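Local coordinates for protein beta-catenin homolog sys-1 (Caenorhabditis elegans, PDB 3C2G) that acts as a beta-catenin in the Wnt signalling asymmetry pathway of the worm, binding the TCF factor POP-1 and activating or repressing target genes, at residues Leu457-Leu460 with Arg461-Leu465; Pro509-Thr512 with Arg513-Ser516; Gln519-Val522 with Glu523-Ser527; Pro552-Leu555 with Leu556-Asn559. All blocks are in the same frame, centred on the assembly; numbering follows the deposited sequence.

Contact 1: Leu457-Leu460 with Arg461-Leu465; sequences LLEL and RSTIL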
ATOM      1  N   LEU A 457       8.067  -9.414  13.144  1.00 38.68           N
ATOM      2  CA  LEU A 457       8.270 -10.632  13.928  1.00 37.29           C
ATOM      3  C   LEU A 457       7.155 -10.959  14.935  1.00 35.98           C
ATOM      4  O   LEU A 457       6.743 -12.120  15.062  1.00 35.35           O
ATOM      5  CB  LEU A 457       9.630 -10.590  14.629  1.00 36.83           C
ATOM      6  CG  LEU A 457      10.214 -11.902  15.145  1.00 37.59           C
ATOM      7  CD1 LEU A 457      10.283 -12.970  14.058  1.00 35.38           C
ATOM      8  CD2 LEU A 457      11.599 -11.648  15.723  1.00 38.13           C
ATOM      9  N   LEU A 458       6.666  -9.942  15.635  1.00 34.61           N
ATOM     10  CA  LEU A 458       5.638 -10.144  16.644  1.00 33.82           C
ATOM     11  C   LEU A 458       4.361 -10.741  16.056  1.00 34.07           C
ATOM     12  O   LEU A 458       3.795 -11.688  16.609  1.00 34.55           O
ATOM     13  CB  LEU A 458       5.327  -8.829  17.356  1.00 33.78           C
ATOM     14  CG  LEU A 458       4.179  -8.822  18.368  1.00 33.64           C
ATOM     15  CD1 LEU A 458       4.391  -9.880  19.487  1.00 34.03           C
ATOM     16  CD2 LEU A 458       3.991  -7.429  18.951  1.00 32.57           C
ATOM     17  N   GLU A 459       3.928 -10.178  14.933  1.00 33.79           N
ATOM     18  CA  GLU A 459       2.697 -10.574  14.285  1.00 33.65           C
ATOM     19  C   GLU A 459       2.875 -11.940  13.642  1.00 32.79           C
ATOM     20  O   GLU A 459       1.924 -12.717  13.575  1.00 33.35           O
ATOM     21  CB  GLU A 459       2.287  -9.530  13.243  1.00 33.75           C
ATOM     22  CG  GLU A 459       0.879  -9.732  12.663  1.00 36.31           C
ATOM     23  CD  GLU A 459       0.437  -8.635  11.698  0.50 35.33           C
ATOM     24  OE1 GLU A 459       0.841  -7.458  11.870  0.50 35.33           O
ATOM     25  OE2 GLU A 459      -0.340  -8.963  10.769  0.50 37.92           O
ATOM     26  N   LEU A 460       4.092 -12.228  13.182  1.00 31.24           N
ATOM     27  CA  LEU A 460       4.425 -13.536  12.648  1.00 30.28           C
ATOM     28  C   LEU A 460       4.321 -14.644  13.708  1.00 30.60           C
ATOM     29  O   LEU A 460       3.769 -15.702  13.445  1.00 30.63           O
ATOM     30  CB  LEU A 460       5.826 -13.544  12.036  1.00 29.57           C
ATOM     31  CG  LEU A 460       6.307 -14.918  11.534  1.00 29.74           C
ATOM     32  CD1 LEU A 460       5.393 -15.488  10.438  1.00 27.42           C
ATOM     33  CD2 LEU A 460       7.733 -14.869  11.045  1.00 29.51           C
ATOM     34  N   ARG A 461       4.864 -14.401  14.894  1.00 31.17           N
ATOM     35  CA  ARG A 461       4.893 -15.409  15.953  1.00 31.31           C
ATOM     36  C   ARG A 461       3.500 -15.646  16.504  1.00 31.61           C
ATOM     37  O   ARG A 461       3.141 -16.757  16.850  1.00 32.57           O
ATOM     38  CB  ARG A 461       5.869 -15.004  17.062  1.00 31.02           C
ATOM     39  CG  ARG A 461       7.295 -14.971  16.566  1.00 30.82           C
ATOM     40  CD  ARG A 461       8.318 -14.588  17.606  1.00 30.53           C
ATOM     41  NE  ARG A 461       9.619 -15.021  17.110  1.00 33.25           N
ATOM     42  CZ  ARG A 461      10.786 -14.790  17.699  1.00 32.37           C
ATOM     43  NH1 ARG A 461      10.851 -14.096  18.831  1.00 32.73           N
ATOM     44  NH2 ARG A 461      11.894 -15.256  17.138  1.00 29.23           N
ATOM     45  N   SER A 462       2.703 -14.597  16.550  1.00 31.38           N
ATOM     46  CA  SER A 462       1.330 -14.734  16.962  1.00 30.97           C
ATOM     47  C   SER A 462       0.555 -15.596  15.960  1.00 30.78           C
ATOM     48  O   SER A 462      -0.228 -16.458  16.360  1.00 31.36           O
ATOM     49  CB  SER A 462       0.701 -13.352  17.090  1.00 30.81           C
ATOM     50  OG  SER A 462      -0.598 -13.442  17.626  1.00 31.30           O
ATOM     51  N   THR A 463       0.797 -15.370  14.667  1.00 29.88           N
ATOM     52  CA  THR A 463       0.092 -16.069  13.581  1.00 28.84           C
ATOM     53  C   THR A 463       0.507 -17.539  13.505  1.00 28.68           C
ATOM     54  O   THR A 463      -0.301 -18.408  13.195  1.00 28.36           O
ATOM     55  CB  THR A 463       0.352 -15.376  12.212  1.00 28.68           C
ATOM     56  OG1 THR A 463      -0.064 -14.011  12.290  1.00 29.43           O
ATOM     57  CG2 THR A 463      -0.408 -16.048  11.078  1.00 27.22           C
ATOM     58  N   ILE A 464       1.772 -17.810  13.796  1.00 28.90           N
ATOM     59  CA  ILE A 464       2.270 -19.176  13.805  1.00 29.02           C
ATOM     60  C   ILE A 464       1.582 -20.004  14.898  1.00 30.15           C
ATOM     61  O   ILE A 464       1.200 -21.154  14.656  1.00 30.28           O
ATOM     62  CB  ILE A 464       3.784 -19.221  13.995  1.00 28.76           C
ATOM     63  CG1 ILE A 464       4.488 -18.713  12.733  1.00 27.54           C
ATOM     64  CG2 ILE A 464       4.240 -20.642  14.328  1.00 28.01           C
ATOM     65  CD1 ILE A 464       5.974 -18.479  12.917  1.00 25.68           C
ATOM     66  N   LEU A 465       1.415 -19.419  16.084  1.00 29.92           N
ATOM     67  CA  LEU A 465       0.778 -20.132  17.179  1.00 30.45           C
ATOM     68  C   LEU A 465      -0.623 -20.524  16.750  1.00 31.21           C
ATOM     69  O   LEU A 465      -1.076 -21.649  17.008  1.00 31.23           O
ATOM     70  CB  LEU A 465       0.733 -19.297  18.460  1.00 29.28           C
ATOM     71  CG  LEU A 465       2.074 -18.924  19.077  1.00 29.31           C
ATOM     72  CD1 LEU A 465       1.862 -18.026  20.300  1.00 29.50           C
ATOM     73  CD2 LEU A 465       2.894 -20.162  19.436  1.00 30.37           C
TER
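Glu-459 O takes two bonds from Thr-463, four residues further along the same helix. Thr-463 OG1 reaches Glu-459 O at 2.7 Å, and Thr-463 N reaches the same Glu-459 O at 3.1 Å from the opposite face of the carbonyl plane. The hydroxyl can do this because OG1 is anti to the carbonyl carbon of its own residue (chi1 -58°), which folds it back along the helix. Routine i to i+4 backbone bonds run alongside: Arg-461 N to Leu-457 O at 3.0 Å and Ile-464 N to Leu-460 O at 2.9 Å. The guanidinium of Arg-461 is engaged mainly outward, through NE to Cys-446 O and NH2 to Cys-449 O, with a cation-pi contact to Trp-504. Within the helix, the isobutyl group of Leu-457 covers one face of this flat group, CD2 lying over its centre 3.8 Å above the plane. The chain that carries the guanidinium is extended from CG to NE, which brings the group up beside that leucine. One turn on, Leu-460 CG meets Ile-464 CD1 at 3.8 Å, the two side chains crossing obliquely; both also pack on Cys-446, and helix 388-409 adds Ile-398 against Leu-460 and Leu-402 against Ile-464. Glu-459 instead points its carboxylate at the bound POP-1 peptide, where OE2 makes a salt bridge with a basic side chain of that peptide. A helix with apolar residues packed on its neighbours and an acidic residue meeting the ligand is in keeping with the peptide-binding surface of a beta-catenin armadillo domain.

Contact 2: Pro509-Thr512 with Arg513-Ser516; sequences PNNT and RTQS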
ATOM      1  N   PRO A 509       9.734  -4.131  24.290  1.00 60.23           N
ATOM      2  CA  PRO A 509       9.436  -2.783  24.787  1.00 61.48           C
ATOM      3  C   PRO A 509       7.944  -2.550  24.988  1.00 62.92           C
ATOM      4  O   PRO A 509       7.125  -3.094  24.236  1.00 63.30           O
ATOM      5  CB  PRO A 509       9.945  -1.870  23.666  1.00 61.27           C
ATOM      6  CG  PRO A 509      10.944  -2.683  22.924  1.00 61.43           C
ATOM      7  CD  PRO A 509      10.432  -4.085  22.989  1.00 60.53           C
ATOM      8  N   ASN A 510       7.607  -1.745  25.994  1.00 64.19           N
ATOM      9  CA  ASN A 510       6.218  -1.411  26.289  1.00 65.69           C
ATOM     10  C   ASN A 510       5.757  -0.256  25.421  1.00 65.95           C
ATOM     11  O   ASN A 510       6.327   0.836  25.468  1.00 66.35           O
ATOM     12  CB  ASN A 510       6.031  -1.095  27.772  1.00 66.49           C
ATOM     13  CG  ASN A 510       6.601  -2.176  28.668  1.00 68.50           C
ATOM     14  OD1 ASN A 510       5.913  -3.142  29.000  1.00 70.61           O
ATOM     15  ND2 ASN A 510       7.875  -2.035  29.041  1.00 68.93           N
ATOM     16  N   ASN A 511       4.713  -0.513  24.638  1.00 66.04           N
ATOM     17  CA  ASN A 511       4.327   0.352  23.535  1.00 65.97           C
ATOM     18  C   ASN A 511       2.894   0.061  23.121  1.00 65.71           C
ATOM     19  O   ASN A 511       2.586  -1.038  22.653  1.00 66.35           O
ATOM     20  CB  ASN A 511       5.296   0.131  22.366  1.00 66.27           C
ATOM     21  CG  ASN A 511       4.808   0.729  21.059  1.00 67.93           C
ATOM     22  OD1 ASN A 511       3.995   1.656  21.038  1.00 70.18           O
ATOM     23  ND2 ASN A 511       5.322   0.203  19.954  1.00 67.89           N
ATOM     24  N   THR A 512       2.027   1.056  23.283  1.00 65.02           N
ATOM     25  CA  THR A 512       0.585   0.905  23.057  1.00 64.08           C
ATOM     26  C   THR A 512       0.225   0.447  21.639  1.00 63.17           C
ATOM     27  O   THR A 512      -0.855  -0.098  21.420  1.00 63.38           O
ATOM     28  CB  THR A 512      -0.184   2.206  23.404  1.00 64.55           C
ATOM     29  OG1 THR A 512       0.408   3.310  22.705  1.00 65.41           O
ATOM     30  CG2 THR A 512      -0.142   2.482  24.914  1.00 64.34           C
ATOM     31  N   ARG A 513       1.127   0.675  20.687  1.00 61.97           N
ATOM     32  CA  ARG A 513       0.989   0.158  19.326  1.00 61.00           C
ATOM     33  C   ARG A 513       0.959  -1.378  19.271  1.00 59.32           C
ATOM     34  O   ARG A 513       0.207  -1.962  18.492  1.00 58.92           O
ATOM     35  CB  ARG A 513       2.131   0.670  18.440  1.00 61.43           C
ATOM     36  CG  ARG A 513       1.729   1.733  17.415  1.00 65.83           C
ATOM     37  CD  ARG A 513       2.558   1.612  16.117  1.00 70.95           C
ATOM     38  NE  ARG A 513       2.226   0.399  15.353  1.00 73.67           N
ATOM     39  CZ  ARG A 513       2.998  -0.685  15.246  1.00 74.72           C
ATOM     40  NH1 ARG A 513       4.188  -0.745  15.839  1.00 74.37           N
ATOM     41  NH2 ARG A 513       2.578  -1.719  14.528  1.00 74.80           N
ATOM     42  N   THR A 514       1.774  -2.022  20.102  1.00 57.28           N
ATOM     43  CA  THR A 514       1.977  -3.460  20.013  1.00 55.60           C
ATOM     44  C   THR A 514       1.276  -4.253  21.120  1.00 55.06           C
ATOM     45  O   THR A 514       1.330  -5.480  21.129  1.00 54.73           O
ATOM     46  CB  THR A 514       3.481  -3.809  19.998  1.00 55.67           C
ATOM     47  OG1 THR A 514       4.087  -3.412  21.234  1.00 54.49           O
ATOM     48  CG2 THR A 514       4.185  -3.116  18.831  1.00 54.64           C
ATOM     49  N   GLN A 515       0.601  -3.546  22.027  1.00 54.05           N
ATOM     50  CA  GLN A 515       0.004  -4.149  23.219  1.00 52.97           C
ATOM     51  C   GLN A 515      -1.053  -5.192  22.912  1.00 50.96           C
ATOM     52  O   GLN A 515      -1.105  -6.248  23.539  1.00 51.08           O
ATOM     53  CB  GLN A 515      -0.586  -3.067  24.127  1.00 53.83           C
ATOM     54  CG  GLN A 515       0.469  -2.286  24.894  1.00 58.45           C
ATOM     55  CD  GLN A 515       1.367  -3.186  25.735  1.00 62.60           C
ATOM     56  OE1 GLN A 515       0.912  -3.799  26.707  1.00 64.28           O
ATOM     57  NE2 GLN A 515       2.646  -3.276  25.359  1.00 63.19           N
ATOM     58  N   SER A 516      -1.898  -4.871  21.948  1.00 48.62           N
ATOM     59  CA  SER A 516      -2.946  -5.753  21.503  1.00 46.24           C
ATOM     60  C   SER A 516      -2.387  -7.095  20.956  1.00 44.60           C
ATOM     61  O   SER A 516      -2.879  -8.170  21.302  1.00 44.39           O
ATOM     62  CB  SER A 516      -3.790  -5.006  20.476  1.00 45.64           C
ATOM     63  OG  SER A 516      -4.676  -5.869  19.810  1.00 48.47           O
TER
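An Asx turn and a beta turn, both starting at Asn-511, lead the loop 509-514 into helix 515-535. The first is defined by Arg-513 N, two residues on, which bonds to Asn-511 OD1 at 3.1 Å; the donor sits well above the plane of the side-chain carbonyl, 67° out of it, and so does not use a lone pair. The amide reaches there because Asn-511 CG is anti to its own N and beside its carbonyl carbon (chi1 166°), which carries OD1 forward over the next peptide. The second turn is closed by Thr-514 N, which bonds to Asn-511 O at 2.9 Å. Asn-511 O also accepts from Thr-514 OG1 at 3.1 Å, this time in the carbonyl plane and on a lone pair, so one backbone oxygen is held by two groups of one residue. For that, the hydroxyl occupies the crowded position between N and the carbonyl carbon of Thr-514 (chi1 64°). With a leucine in place of Asn-511, the Arg-513 amide would probably lose its side-chain acceptor and the Asx turn its closing bond. Asn-511 ND2 lies 3.7 Å from Thr-514 CG2, the two side chains crossing at about a right angle. Further back, Pro-509 O accepts a bond from Lys-518 NZ, linking the loop to the first turn of the helix. The Asx turn thus overlaps a beta turn begun by the same asparagine, at the surface just ahead of helix 515-535.

Contact 3: Gln519-Val522 with Glu523-Ser527; sequences QQLV and ERTIS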
ATOM      1  N   GLN A 519      -0.809  -9.243  23.760  1.00 39.56           N
ATOM      2  CA  GLN A 519      -1.856  -9.931  24.476  1.00 39.33           C
ATOM      3  C   GLN A 519      -2.342 -11.165  23.702  1.00 38.78           C
ATOM      4  O   GLN A 519      -2.506 -12.224  24.303  1.00 39.19           O
ATOM      5  CB  GLN A 519      -3.002  -8.979  24.819  1.00 39.83           C
ATOM      6  CG  GLN A 519      -4.178  -9.625  25.569  1.00 42.55           C
ATOM      7  CD  GLN A 519      -3.769 -10.278  26.887  1.00 45.46           C
ATOM      8  OE1 GLN A 519      -2.814  -9.849  27.545  1.00 45.34           O
ATOM      9  NE2 GLN A 519      -4.502 -11.319  27.280  1.00 45.33           N
ATOM     10  N   GLN A 520      -2.540 -11.053  22.384  1.00 37.66           N
ATOM     11  CA  GLN A 520      -3.044 -12.200  21.614  1.00 37.15           C
ATOM     12  C   GLN A 520      -2.033 -13.347  21.499  1.00 35.78           C
ATOM     13  O   GLN A 520      -2.430 -14.499  21.396  1.00 35.99           O
ATOM     14  CB  GLN A 520      -3.647 -11.807  20.252  1.00 36.35           C
ATOM     15  CG  GLN A 520      -2.655 -11.595  19.117  1.00 39.61           C
ATOM     16  CD  GLN A 520      -3.302 -11.515  17.712  1.00 39.53           C
ATOM     17  OE1 GLN A 520      -4.532 -11.503  17.561  1.00 39.43           O
ATOM     18  NE2 GLN A 520      -2.451 -11.452  16.681  1.00 38.98           N
ATOM     19  N   LEU A 521      -0.742 -13.030  21.540  1.00 34.45           N
ATOM     20  CA  LEU A 521       0.311 -14.042  21.508  1.00 33.37           C
ATOM     21  C   LEU A 521       0.314 -14.838  22.804  1.00 34.20           C
ATOM     22  O   LEU A 521       0.509 -16.057  22.792  1.00 34.57           O
ATOM     23  CB  LEU A 521       1.685 -13.393  21.297  1.00 32.13           C
ATOM     24  CG  LEU A 521       2.866 -14.346  21.092  1.00 29.88           C
ATOM     25  CD1 LEU A 521       3.883 -13.740  20.178  1.00 29.01           C
ATOM     26  CD2 LEU A 521       3.522 -14.750  22.412  1.00 29.51           C
ATOM     27  N   VAL A 522       0.118 -14.130  23.915  1.00 34.38           N
ATOM     28  CA  VAL A 522       0.068 -14.724  25.234  1.00 34.12           C
ATOM     29  C   VAL A 522      -1.090 -15.718  25.320  1.00 34.98           C
ATOM     30  O   VAL A 522      -0.899 -16.864  25.759  1.00 34.66           O
ATOM     31  CB  VAL A 522      -0.043 -13.627  26.315  1.00 34.08           C
ATOM     32  CG1 VAL A 522      -0.461 -14.207  27.650  1.00 32.45           C
ATOM     33  CG2 VAL A 522       1.287 -12.897  26.446  1.00 33.37           C
ATOM     34  N   GLU A 523      -2.271 -15.278  24.871  1.00 34.99           N
ATOM     35  CA  GLU A 523      -3.491 -16.082  24.907  1.00 36.12           C
ATOM     36  C   GLU A 523      -3.347 -17.319  24.039  1.00 34.83           C
ATOM     37  O   GLU A 523      -3.716 -18.426  24.442  1.00 35.55           O
ATOM     38  CB  GLU A 523      -4.701 -15.263  24.444  1.00 35.61           C
ATOM     39  CG  GLU A 523      -5.090 -14.135  25.396  1.00 39.70           C
ATOM     40  CD  GLU A 523      -6.256 -13.285  24.894  1.00 41.49           C
ATOM     41  OE1 GLU A 523      -6.228 -12.048  25.124  1.00 48.23           O
ATOM     42  OE2 GLU A 523      -7.203 -13.846  24.275  1.00 48.87           O
ATOM     43  N   ARG A 524      -2.791 -17.129  22.851  1.00 33.34           N
ATOM     44  CA  ARG A 524      -2.599 -18.230  21.928  1.00 32.40           C
ATOM     45  C   ARG A 524      -1.603 -19.241  22.467  1.00 32.28           C
ATOM     46  O   ARG A 524      -1.730 -20.425  22.189  1.00 33.22           O
ATOM     47  CB  ARG A 524      -2.202 -17.722  20.535  1.00 31.61           C
ATOM     48  CG  ARG A 524      -3.371 -17.135  19.795  1.00 28.09           C
ATOM     49  CD  ARG A 524      -2.969 -16.412  18.545  1.00 26.05           C
ATOM     50  NE  ARG A 524      -4.148 -15.884  17.869  1.00 26.74           N
ATOM     51  CZ  ARG A 524      -4.128 -15.317  16.666  1.00 26.98           C
ATOM     52  NH1 ARG A 524      -2.984 -15.219  16.006  1.00 26.96           N
ATOM     53  NH2 ARG A 524      -5.251 -14.876  16.114  1.00 23.34           N
ATOM     54  N   THR A 525      -0.632 -18.776  23.247  1.00 31.19           N
ATOM     55  CA  THR A 525       0.316 -19.666  23.886  1.00 30.90           C
ATOM     56  C   THR A 525      -0.424 -20.579  24.870  1.00 31.57           C
ATOM     57  O   THR A 525      -0.315 -21.804  24.799  1.00 30.69           O
ATOM     58  CB  THR A 525       1.415 -18.875  24.623  1.00 31.06           C
ATOM     59  OG1 THR A 525       2.153 -18.085  23.681  1.00 31.37           O
ATOM     60  CG2 THR A 525       2.356 -19.808  25.334  1.00 28.58           C
ATOM     61  N   ILE A 526      -1.182 -19.977  25.785  1.00 31.84           N
ATOM     62  CA  ILE A 526      -1.931 -20.748  26.773  1.00 31.93           C
ATOM     63  C   ILE A 526      -2.839 -21.752  26.039  1.00 32.52           C
ATOM     64  O   ILE A 526      -2.937 -22.927  26.400  1.00 32.55           O
ATOM     65  CB  ILE A 526      -2.755 -19.813  27.710  1.00 31.75           C
ATOM     66  CG1 ILE A 526      -1.841 -18.834  28.459  1.00 31.05           C
ATOM     67  CG2 ILE A 526      -3.612 -20.616  28.691  1.00 31.19           C
ATOM     68  CD1 ILE A 526      -0.572 -19.447  29.041  1.00 30.43           C
ATOM     69  N   SER A 527      -3.462 -21.279  24.972  1.00 32.21           N
ATOM     70  CA  SER A 527      -4.452 -22.055  24.264  1.00 31.69           C
ATOM     71  C   SER A 527      -3.800 -23.176  23.462  1.00 31.45           C
ATOM     72  O   SER A 527      -4.358 -24.261  23.321  1.00 32.09           O
ATOM     73  CB  SER A 527      -5.279 -21.117  23.388  1.00 31.43           C
ATOM     74  OG  SER A 527      -5.909 -21.815  22.354  1.00 33.41           O
TER
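Gln-519 and Glu-523 join their side chains across one turn of helix: Gln-519 NE2 donates to Glu-523 OE1 at 2.9 Å with an N-H...O angle of 157°. A bend at chi2 of Gln-519 (58°) turns NE2 to that oxygen. The oxygen lies close to the amide plane of the glutamine, yet is met on the anti side of the carboxylate, and the two flat groups stand well out of parallel. The other oxygen, OE2, makes a salt bridge with Lys-562. A valine replacing Glu-523 would probably leave Lys-562 without its charge partner and Gln-519 NE2 without its acceptor, free to turn. Among the bonds to the backbone, Leu-521 O is held twice, by Thr-525 OG1 at 2.8 Å and by Thr-525 N at 3.0 Å, from opposite faces of its plane. Such a threonine hydroxyl bonding back to the carbonyl four residues earlier is a familiar feature of alpha helices. Here, within the armadillo domain, it lies on helix 515-535, between helices 457-472 and 494-507, where Thr-525 packs on Leu-465 and Ile-498. A stacked pair forms the remaining group: Gln-520 and Arg-524 run side by side, their planes 23° apart, with Gln-520 OE1 over the rim of one guanidinium face, 3.7 Å from Arg-524 NH2. The guanidinium makes its hydrogen bond to helix 457-472, through Arg-524 NH1 to Ser-462 O, while Gln-520 NE2 bonds weakly to Ser-462 OG.

Contact 4: Pro552-Leu555 with Leu556-Asn559; sequences PLNL and LNGN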
ATOM      1  N   PRO A 552       1.559 -19.228  35.078  1.00 43.67           N
ATOM      2  CA  PRO A 552       0.601 -18.568  34.181  1.00 43.46           C
ATOM      3  C   PRO A 552      -0.489 -17.801  34.926  1.00 43.69           C
ATOM      4  O   PRO A 552      -0.965 -16.788  34.425  1.00 43.53           O
ATOM      5  CB  PRO A 552      -0.006 -19.730  33.388  1.00 42.87           C
ATOM      6  CG  PRO A 552       1.017 -20.814  33.470  1.00 43.59           C
ATOM      7  CD  PRO A 552       1.611 -20.682  34.839  1.00 43.62           C
ATOM      8  N   LEU A 553      -0.852 -18.263  36.123  1.00 44.13           N
ATOM      9  CA  LEU A 553      -1.858 -17.582  36.938  1.00 44.93           C
ATOM     10  C   LEU A 553      -1.583 -16.087  37.088  1.00 45.13           C
ATOM     11  O   LEU A 553      -2.514 -15.281  37.124  1.00 44.86           O
ATOM     12  CB  LEU A 553      -2.026 -18.254  38.308  1.00 44.70           C
ATOM     13  CG  LEU A 553      -3.216 -17.803  39.177  1.00 46.22           C
ATOM     14  CD1 LEU A 553      -4.552 -17.779  38.396  1.00 45.38           C
ATOM     15  CD2 LEU A 553      -3.358 -18.653  40.436  1.00 45.48           C
ATOM     16  N   ASN A 554      -0.303 -15.724  37.131  1.00 46.02           N
ATOM     17  CA  ASN A 554       0.114 -14.323  37.234  1.00 46.86           C
ATOM     18  C   ASN A 554      -0.269 -13.458  36.016  1.00 46.89           C
ATOM     19  O   ASN A 554      -0.216 -12.231  36.080  1.00 46.73           O
ATOM     20  CB  ASN A 554       1.620 -14.232  37.533  1.00 47.06           C
ATOM     21  CG  ASN A 554       1.984 -14.775  38.919  1.00 49.88           C
ATOM     22  OD1 ASN A 554       1.210 -14.666  39.873  1.00 51.40           O
ATOM     23  ND2 ASN A 554       3.174 -15.361  39.030  1.00 53.26           N
ATOM     24  N   LEU A 555      -0.655 -14.105  34.915  1.00 47.09           N
ATOM     25  CA  LEU A 555      -1.218 -13.414  33.749  1.00 47.70           C
ATOM     26  C   LEU A 555      -2.557 -12.738  34.064  1.00 49.16           C
ATOM     27  O   LEU A 555      -3.013 -11.872  33.323  1.00 48.61           O
ATOM     28  CB  LEU A 555      -1.436 -14.409  32.611  1.00 46.41           C
ATOM     29  CG  LEU A 555      -0.483 -14.603  31.432  1.00 44.33           C
ATOM     30  CD1 LEU A 555       0.928 -14.066  31.651  1.00 41.72           C
ATOM     31  CD2 LEU A 555      -0.451 -16.090  31.101  1.00 41.36           C
ATOM     32  N   LEU A 556      -3.187 -13.159  35.156  1.00 51.66           N
ATOM     33  CA  LEU A 556      -4.517 -12.683  35.514  1.00 54.15           C
ATOM     34  C   LEU A 556      -4.465 -11.559  36.524  1.00 56.94           C
ATOM     35  O   LEU A 556      -5.503 -11.029  36.906  1.00 57.64           O
ATOM     36  CB  LEU A 556      -5.365 -13.814  36.087  1.00 53.15           C
ATOM     37  CG  LEU A 556      -5.685 -15.032  35.227  1.00 51.08           C
ATOM     38  CD1 LEU A 556      -6.689 -15.901  35.970  1.00 48.70           C
ATOM     39  CD2 LEU A 556      -6.219 -14.637  33.867  1.00 48.39           C
ATOM     40  N   ASN A 557      -3.259 -11.200  36.954  1.00 60.51           N
ATOM     41  CA  ASN A 557      -3.065 -10.135  37.945  1.00 63.81           C
ATOM     42  C   ASN A 557      -3.567  -8.754  37.480  1.00 65.83           C
ATOM     43  O   ASN A 557      -3.867  -7.888  38.305  1.00 66.32           O
ATOM     44  CB  ASN A 557      -1.597 -10.074  38.402  1.00 63.95           C
ATOM     45  CG  ASN A 557      -1.150 -11.344  39.160  1.00 64.95           C
ATOM     46  OD1 ASN A 557      -1.974 -12.169  39.577  1.00 64.76           O
ATOM     47  ND2 ASN A 557       0.164 -11.492  39.337  1.00 64.03           N
ATOM     48  N   GLY A 558      -3.666  -8.560  36.164  1.00 67.76           N
ATOM     49  CA  GLY A 558      -4.262  -7.344  35.616  1.00 69.92           C
ATOM     50  C   GLY A 558      -5.782  -7.408  35.623  1.00 71.58           C
ATOM     51  O   GLY A 558      -6.384  -8.263  36.294  1.00 71.65           O
ATOM     52  N   ASN A 559      -6.401  -6.491  34.882  1.00 72.88           N
ATOM     53  CA  ASN A 559      -7.849  -6.480  34.704  1.00 73.94           C
ATOM     54  C   ASN A 559      -8.221  -7.300  33.469  1.00 74.72           C
ATOM     55  O   ASN A 559      -8.704  -6.768  32.461  1.00 75.09           O
ATOM     56  CB  ASN A 559      -8.372  -5.042  34.601  1.00 74.09           C
TER
HETATM   57  O   HOH W   1      -1.637 -15.006  40.736  1.00 42.26           O
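Leu-553 O accepts Leu-556 N at 3.0 Å, a backbone bond three residues on that belongs to a 3-10 turn. The following bond, Asn-557 N to Asn-554 O, is weak at 3.3 Å. Beside it lie the two asparagine side chains, both with CG anti to the carbonyl carbon (chi1 -67° and -65°), which sets the amides side by side, pointing the same way with their planes 52° apart. Asn-557 ND2 makes another weak bond to Asn-554 OD1 at 3.4 Å. A water supports this pair by donating to Asn-554 OD1 at 3.0 Å and to Asn-557 OD1 at 3.1 Å. On the apolar side, Leu-553 CD1 touches Leu-556 CD1 at 3.7 Å, the two side chains crossing at about a right angle. That pair is set against Met-593 of helix 591-598, and Leu-556 also packs on Ile-566 and Val-569 of helix 563-579. The turn thus has two kinds of contact, leucines packed on helices and asparagines joined by weak direct bonds. With those bonds weak, the asparagine pair probably depends also on the water bridge and on the bond from Asn-554 ND2 to Thr-588 O, while the leucine pair is apolar contact.

From the N terminus, contact 1 comes first, within helix 457-472; contact 2 turns the loop after helix 494-507 into helix 515-535; contact 3 lies further along that helix; and contact 4 turns the loop that precedes helix 563-579. All are local and in series, so none nests in or crosses another. Contact 1 touches contact 2 where Leu-458 CD2 packs on Thr-514 CB at 3.8 Å, and touches contact 3 through Leu-465 CD1 on Thr-525 OG1 at 3.4 Å. Contact 3 in turn reaches contact 4, with Val-522 CG1 3.8 Å from Leu-555 CG. Contacts 1 and 4, whose nearest atoms are about 11 Å apart, are thereby joined through helix 515-535.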